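Local coordinates for uncharacterized protein (PDB 3OT2) that is of unknown function but is probably a nuclease of the PD-(D/E)XK restriction endonuclease-like superfamily, in the Uma2 (DUF820) family, at residues E144-V149 against T156-E161; A164-P169 against L177-L182. One frame throughout, in Å; residues are numbered along the deposited sequence.

Contact 1 pairs 144-149 with 156-161 as the outer hairpin of the six-stranded mixed sheet. Contact 2 joins the loop 164-169 to the start of helix 179-183, at 177-182, and is the more buried of the two. Their centres lie about 9 Å apart. Contact 1 rests on four backbone hydrogen bonds, with phenylalanines packing on both faces; one face meets the second subunit. Contact 2 has a single bridge of two backbone hydrogen bonds and a helix cap, and no other protein chain touches it. The two meet where Ile179 and Pro167 pack on Phe159 and Leu182 packs on Val147.

Contact 1. Residues E144-V149 against T156-E161; sequences EQTVFV and TEVFDE. With EDO (1,2-ethanediol), chain L.
Val149 packs its CG2 methyl obliquely against the Phe159 ring, 3.7 Å from CD2 of that ring. This methyl lies beside the backbone N of Val149, with CG1 taking the anti position (chi1 169°). The Phe159 ring also has Val147 O near its plane at one edge, and Glu157 OE1 lies in plane at its edge. Glu157 carries its carboxylate on an extended chain to a salt bridge with Arg151. Val147, Val149, Glu157 and Phe159 share one face of the sheet, which helix 179-183 and Pro167 cover.

The backbones form an antiparallel beta hairpin at the edge of the mixed sheet. Val147 and Phe159 are a hydrogen-bonded pair: Val147 N to Phe159 O is 2.9 Å, and the return bond from Phe159 N to Val147 O is more bent. Val149 and Glu157 form the next such pair, with Val149 N to Glu157 O at 2.8 Å. At the start of the first strand, Gln145 and Thr146 form a G1 beta bulge.

Phe148 lies on the other face, in a non-hydrogen-bonded pair with Val158. The two side chains run side by side, with Phe148 CE1 3.8 Å from Val158 CG2. Thr156 CG2 reaches Phe148 CD1 at 3.8 Å from an oblique direction. Thr146 CG2 sits over the centre of the Phe148 ring, 4.2 Å above its plane. The second subunit packs its Thr120 on Phe148, and its Lys124 forms a salt bridge with Asp160 OD2.

Beyond the strands, one water donates to both Gln145 O and Asp160 O. Glu144 OE1 accepts from O2 of a 1,2-ethanediol, probably from the crystallisation liquor, at 2.7 Å.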
loop_
_atom_site.group_PDB
_atom_site.type_symbol
_atom_site.label_atom_id
_atom_site.label_comp_id
_atom_site.label_asym_id
_atom_site.label_seq_id
_atom_site.Cartn_x
_atom_site.Cartn_y
_atom_site.Cartn_z
ATOM N N GLU A 144 -3.877 12.751 1.411
ATOM C CA GLU A 144 -2.477 12.917 1.049
ATOM C C GLU A 144 -2.324 13.403 -0.381
ATOM O O GLU A 144 -1.191 13.517 -0.842
ATOM C CB GLU A 144 -1.713 11.593 1.237
ATOM C CG GLU A 144 -1.704 11.090 2.672
ATOM C CD GLU A 144 -0.516 11.468 3.529
ATOM O OE1 GLU A 144 0.380 12.189 3.036
ATOM O OE2 GLU A 144 -0.477 11.020 4.696
ATOM N N GLN A 145 -3.445 13.635 -1.109
ATOM C CA GLN A 145 -3.451 14.060 -2.533
ATOM C C GLN A 145 -2.450 13.196 -3.318
ATOM O O GLN A 145 -1.560 13.680 -4.018
ATOM C CB GLN A 145 -3.158 15.564 -2.673
ATOM C CG GLN A 145 -4.258 16.425 -2.036
ATOM C CD GLN A 145 -3.982 17.903 -2.110
ATOM O OE1 GLN A 145 -3.539 18.433 -3.125
ATOM N NE2 GLN A 145 -4.302 18.609 -1.051
ATOM N N THR A 146 -2.594 11.883 -3.152
ATOM C CA THR A 146 -1.707 10.907 -3.724
ATOM C C THR A 146 -2.504 9.845 -4.443
ATOM O O THR A 146 -3.623 9.512 -4.037
ATOM C CB THR A 146 -0.852 10.276 -2.577
ATOM O OG1 THR A 146 -0.005 11.284 -2.015
ATOM C CG2 THR A 146 0.009 9.071 -3.043
ATOM N N VAL A 147 -1.930 9.334 -5.527
ATOM C CA VAL A 147 -2.484 8.187 -6.228
ATOM C C VAL A 147 -1.401 7.106 -6.304
ATOM O O VAL A 147 -0.295 7.371 -6.786
ATOM C CB VAL A 147 -3.097 8.486 -7.623
ATOM C CG1 VAL A 147 -3.724 7.217 -8.204
ATOM C CG2 VAL A 147 -4.146 9.605 -7.536
ATOM N N PHE A 148 -1.729 5.890 -5.838
ATOM C CA PHE A 148 -0.864 4.728 -6.029
ATOM C C PHE A 148 -1.373 4.012 -7.249
ATOM O O PHE A 148 -2.587 3.792 -7.369
ATOM C CB PHE A 148 -0.853 3.784 -4.820
ATOM C CG PHE A 148 -0.211 4.331 -3.570
ATOM C CD1 PHE A 148 1.164 4.492 -3.489
ATOM C CD2 PHE A 148 -0.984 4.682 -2.471
ATOM C CE1 PHE A 148 1.765 4.972 -2.313
ATOM C CE2 PHE A 148 -0.376 5.136 -1.283
ATOM C CZ PHE A 148 0.992 5.275 -1.221
ATOM N N VAL A 149 -0.473 3.683 -8.169
ATOM C CA VAL A 149 -0.803 2.988 -9.418
ATOM C C VAL A 149 -0.251 1.563 -9.343
ATOM O O VAL A 149 0.950 1.361 -9.132
ATOM C CB VAL A 149 -0.289 3.765 -10.656
ATOM C CG1 VAL A 149 -0.399 2.912 -11.928
ATOM C CG2 VAL A 149 -1.055 5.079 -10.830
ATOM N N THR A 156 4.638 -0.960 -7.049
ATOM C CA THR A 156 3.624 0.100 -6.918
ATOM C C THR A 156 4.270 1.428 -7.327
ATOM O O THR A 156 5.438 1.664 -6.990
ATOM C CB THR A 156 3.090 0.147 -5.461
ATOM O OG1 THR A 156 2.609 -1.139 -5.096
ATOM C CG2 THR A 156 1.984 1.192 -5.263
ATOM N N GLU A 157 3.537 2.271 -8.070
ATOM C CA GLU A 157 4.055 3.591 -8.490
ATOM C C GLU A 157 3.316 4.681 -7.748
ATOM O O GLU A 157 2.123 4.538 -7.492
ATOM C CB GLU A 157 3.905 3.779 -9.996
ATOM C CG GLU A 157 4.913 2.980 -10.789
ATOM C CD GLU A 157 4.816 3.103 -12.296
ATOM O OE1 GLU A 157 3.903 3.805 -12.790
ATOM O OE2 GLU A 157 5.618 2.438 -12.990
ATOM N N VAL A 158 4.015 5.756 -7.383
ATOM C CA VAL A 158 3.458 6.860 -6.586
ATOM C C VAL A 158 3.364 8.119 -7.425
ATOM O O VAL A 158 4.364 8.522 -8.028
ATOM C CB VAL A 158 4.305 7.163 -5.308
ATOM C CG1 VAL A 158 3.554 8.088 -4.362
ATOM C CG2 VAL A 158 4.696 5.903 -4.582
ATOM N N PHE A 159 2.206 8.791 -7.377
ATOM C CA PHE A 159 1.985 10.076 -8.061
ATOM C C PHE A 159 1.467 11.073 -7.034
ATOM O O PHE A 159 0.438 10.820 -6.398
ATOM C CB PHE A 159 1.012 9.888 -9.268
ATOM C CG PHE A 159 1.673 9.007 -10.311
ATOM C CD1 PHE A 159 2.556 9.549 -11.244
ATOM C CD2 PHE A 159 1.539 7.621 -10.261
ATOM C CE1 PHE A 159 3.248 8.723 -12.132
ATOM C CE2 PHE A 159 2.257 6.800 -11.124
ATOM C CZ PHE A 159 3.121 7.356 -12.045
ATOM N N ASP A 160 2.209 12.174 -6.810
ATOM C CA ASP A 160 1.776 13.186 -5.852
ATOM C C ASP A 160 2.232 14.617 -6.201
ATOM O O ASP A 160 1.936 15.533 -5.446
ATOM C CB ASP A 160 2.208 12.832 -4.420
ATOM C CG ASP A 160 3.700 12.679 -4.177
ATOM O OD1 ASP A 160 4.504 13.290 -4.926
ATOM O OD2 ASP A 160 4.062 11.964 -3.249
ATOM N N GLU A 161 2.960 14.803 -7.316
ATOM C CA GLU A 161 3.376 16.139 -7.772
ATOM C C GLU A 161 2.170 16.767 -8.453
ATOM O O GLU A 161 1.540 16.092 -9.268
ATOM C CB GLU A 161 4.589 16.069 -8.720
ATOM C CG GLU A 161 5.908 15.788 -8.013
ATOM C CD GLU A 161 6.411 16.886 -7.091
ATOM O OE1 GLU A 161 6.817 17.959 -7.599
ATOM O OE2 GLU A 161 6.404 16.669 -5.857
HETATM C C1 EDO L . 3.940 13.068 2.330
HETATM O O1 EDO L . 5.189 13.416 1.715
HETATM C C2 EDO L . 3.888 11.564 2.560
HETATM O O2 EDO L . 2.616 11.071 2.099
HETATM O O HOH W 1 0.057 15.763 -3.529
#

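Contact 2. Residues A164-P169 against L177-L182; sequences ALVPVP and LSIKDL
Leu177 O accepts the shortest direct hydrogen bond across this contact, 2.8 Å from Val166 N. The bond is almost straight, at 173° at the hydrogen. The CA of Leu165 adds a weaker CA-H...O contact to the same oxygen. Val166 CG2 also lies 3.6 Å from Leu177 O. Two residues further on, Ile179 N donates to Ala164 O at 3.0 Å, and the CA of Ser178 makes a CA-H...O contact with that oxygen too. Each carbonyl thus receives one N-H and one CA-H from the facing backbone.

Together the two bonds make a single bridge between Leu165 and Ser178. It ties the loop after strand 157-159 to the first turn of helix 179-183. Ser178 is the N-cap of this helix: its OG lies between its own backbone N and carbonyl carbon (chi1 67°) and accepts from Asp181 N at 3.1 Å. Ile179 N, in the first turn of the helix, is satisfied by the loop carbonyl of Ala164. Ser178 N is buried without a polar partner, and Leu165 CD2 lies 3.7 Å from it.

Val166 and Ile179 supply the apolar part. Their side chains cross at about a right angle, with Val166 CG2 3.7 Å from Ile179 CD1. Both also pack on Val147 of strand 146-150. Val166 and Leu177 touch Trp138 of strand 136-141, and Pro167 O accepts from the indole NE1 of Trp138. At the far end of the bridge a water links the backbones, donating to Val166 O at 2.7 Å and accepting from Leu177 N.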
loop_
_atom_site.group_PDB
_atom_site.type_symbol
_atom_site.label_atom_id
_atom_site.label_comp_id
_atom_site.label_asym_id
_atom_site.label_seq_id
_atom_site.Cartn_x
_atom_site.Cartn_y
_atom_site.Cartn_z
ATOM N N ALA A 164 1.990 16.349 -12.236
ATOM C CA ALA A 164 2.178 15.006 -12.778
ATOM C C ALA A 164 0.875 14.404 -13.284
ATOM O O ALA A 164 -0.162 14.518 -12.625
ATOM C CB ALA A 164 2.783 14.104 -11.730
ATOM N N LEU A 165 0.926 13.774 -14.462
ATOM C CA LEU A 165 -0.225 13.064 -15.029
ATOM C C LEU A 165 -0.294 11.689 -14.435
ATOM O O LEU A 165 0.730 11.017 -14.320
ATOM C CB LEU A 165 -0.138 12.952 -16.546
ATOM C CG LEU A 165 -0.264 14.222 -17.368
ATOM C CD1 LEU A 165 -0.219 13.865 -18.830
ATOM C CD2 LEU A 165 -1.568 14.962 -17.076
ATOM N N VAL A 166 -1.486 11.250 -14.053
ATOM C CA VAL A 166 -1.636 9.922 -13.463
ATOM C C VAL A 166 -1.765 8.933 -14.622
ATOM O O VAL A 166 -2.595 9.162 -15.493
ATOM C CB VAL A 166 -2.818 9.836 -12.469
ATOM C CG1 VAL A 166 -2.763 8.545 -11.656
ATOM C CG2 VAL A 166 -2.839 11.046 -11.537
ATOM N N PRO A 167 -0.960 7.855 -14.676
ATOM C CA PRO A 167 -1.108 6.889 -15.777
ATOM C C PRO A 167 -2.494 6.263 -15.833
ATOM O O PRO A 167 -3.151 6.013 -14.803
ATOM C CB PRO A 167 -0.077 5.796 -15.453
ATOM C CG PRO A 167 0.845 6.388 -14.479
ATOM C CD PRO A 167 0.083 7.430 -13.726
ATOM N N VAL A 168 -2.904 5.960 -17.042
ATOM C CA VAL A 168 -4.197 5.344 -17.314
ATOM C C VAL A 168 -3.967 4.103 -18.176
ATOM O O VAL A 168 -2.944 4.040 -18.862
ATOM C CB VAL A 168 -5.166 6.364 -17.995
ATOM C CG1 VAL A 168 -5.587 7.464 -17.019
ATOM C CG2 VAL A 168 -4.580 6.960 -19.286
ATOM N N PRO A 169 -4.876 3.100 -18.187
ATOM C CA PRO A 169 -4.682 1.964 -19.118
ATOM C C PRO A 169 -4.690 2.465 -20.560
ATOM O O PRO A 169 -5.244 3.536 -20.830
ATOM C CB PRO A 169 -5.875 1.048 -18.830
ATOM C CG PRO A 169 -6.477 1.545 -17.572
ATOM C CD PRO A 169 -6.154 2.997 -17.467
ATOM N N LEU A 177 -5.082 13.226 -16.952
ATOM C CA LEU A 177 -5.504 13.723 -15.654
ATOM C C LEU A 177 -4.319 13.980 -14.744
ATOM O O LEU A 177 -3.593 13.049 -14.387
ATOM C CB LEU A 177 -6.482 12.713 -15.013
ATOM C CG LEU A 177 -7.108 13.128 -13.680
ATOM C CD1 LEU A 177 -8.093 14.273 -13.898
ATOM C CD2 LEU A 177 -7.800 11.962 -13.037
ATOM N N SER A 178 -4.115 15.253 -14.375
ATOM C CA SER A 178 -3.042 15.603 -13.453
ATOM C C SER A 178 -3.508 15.397 -12.019
ATOM O O SER A 178 -4.716 15.352 -11.769
ATOM C CB SER A 178 -2.597 17.047 -13.656
ATOM O OG SER A 178 -3.621 17.952 -13.277
ATOM N N ILE A 179 -2.559 15.324 -11.078
ATOM C CA ILE A 179 -2.832 15.233 -9.635
ATOM C C ILE A 179 -3.651 16.475 -9.212
ATOM O O ILE A 179 -4.691 16.335 -8.556
ATOM C CB ILE A 179 -1.487 15.091 -8.851
ATOM C CG1 ILE A 179 -0.889 13.664 -9.026
ATOM C CG2 ILE A 179 -1.581 15.484 -7.348
ATOM C CD1 ILE A 179 -1.704 12.480 -8.311
ATOM N N LYS A 180 -3.223 17.672 -9.658
ATOM C CA LYS A 180 -3.881 18.942 -9.328
ATOM C C LYS A 180 -5.353 18.933 -9.810
ATOM O O LYS A 180 -6.231 19.336 -9.045
ATOM C CB LYS A 180 -3.063 20.116 -9.884
ATOM C CG LYS A 180 -3.802 21.221 -10.638
ATOM C CD LYS A 180 -3.001 22.519 -10.672
ATOM C CE LYS A 180 -1.762 22.466 -11.539
ATOM N NZ LYS A 180 -2.020 22.822 -12.972
ATOM N N ASP A 181 -5.624 18.392 -11.016
ATOM C CA ASP A 181 -6.979 18.303 -11.566
ATOM C C ASP A 181 -7.842 17.363 -10.744
ATOM O O ASP A 181 -8.992 17.693 -10.452
ATOM C CB ASP A 181 -6.975 17.833 -13.039
ATOM C CG ASP A 181 -6.507 18.862 -14.062
ATOM O OD1 ASP A 181 -6.509 20.069 -13.738
ATOM O OD2 ASP A 181 -6.133 18.452 -15.188
ATOM N N LEU A 182 -7.296 16.192 -10.382
ATOM C CA LEU A 182 -8.023 15.204 -9.604
ATOM C C LEU A 182 -8.485 15.777 -8.260
ATOM O O LEU A 182 -9.663 15.690 -7.935
ATOM C CB LEU A 182 -7.123 13.978 -9.350
ATOM C CG LEU A 182 -7.781 12.597 -9.231
ATOM C CD1 LEU A 182 -6.715 11.529 -9.112
ATOM C CD2 LEU A 182 -8.700 12.496 -8.044
HETATM O O HOH W 2 -3.758 10.799 -17.324
#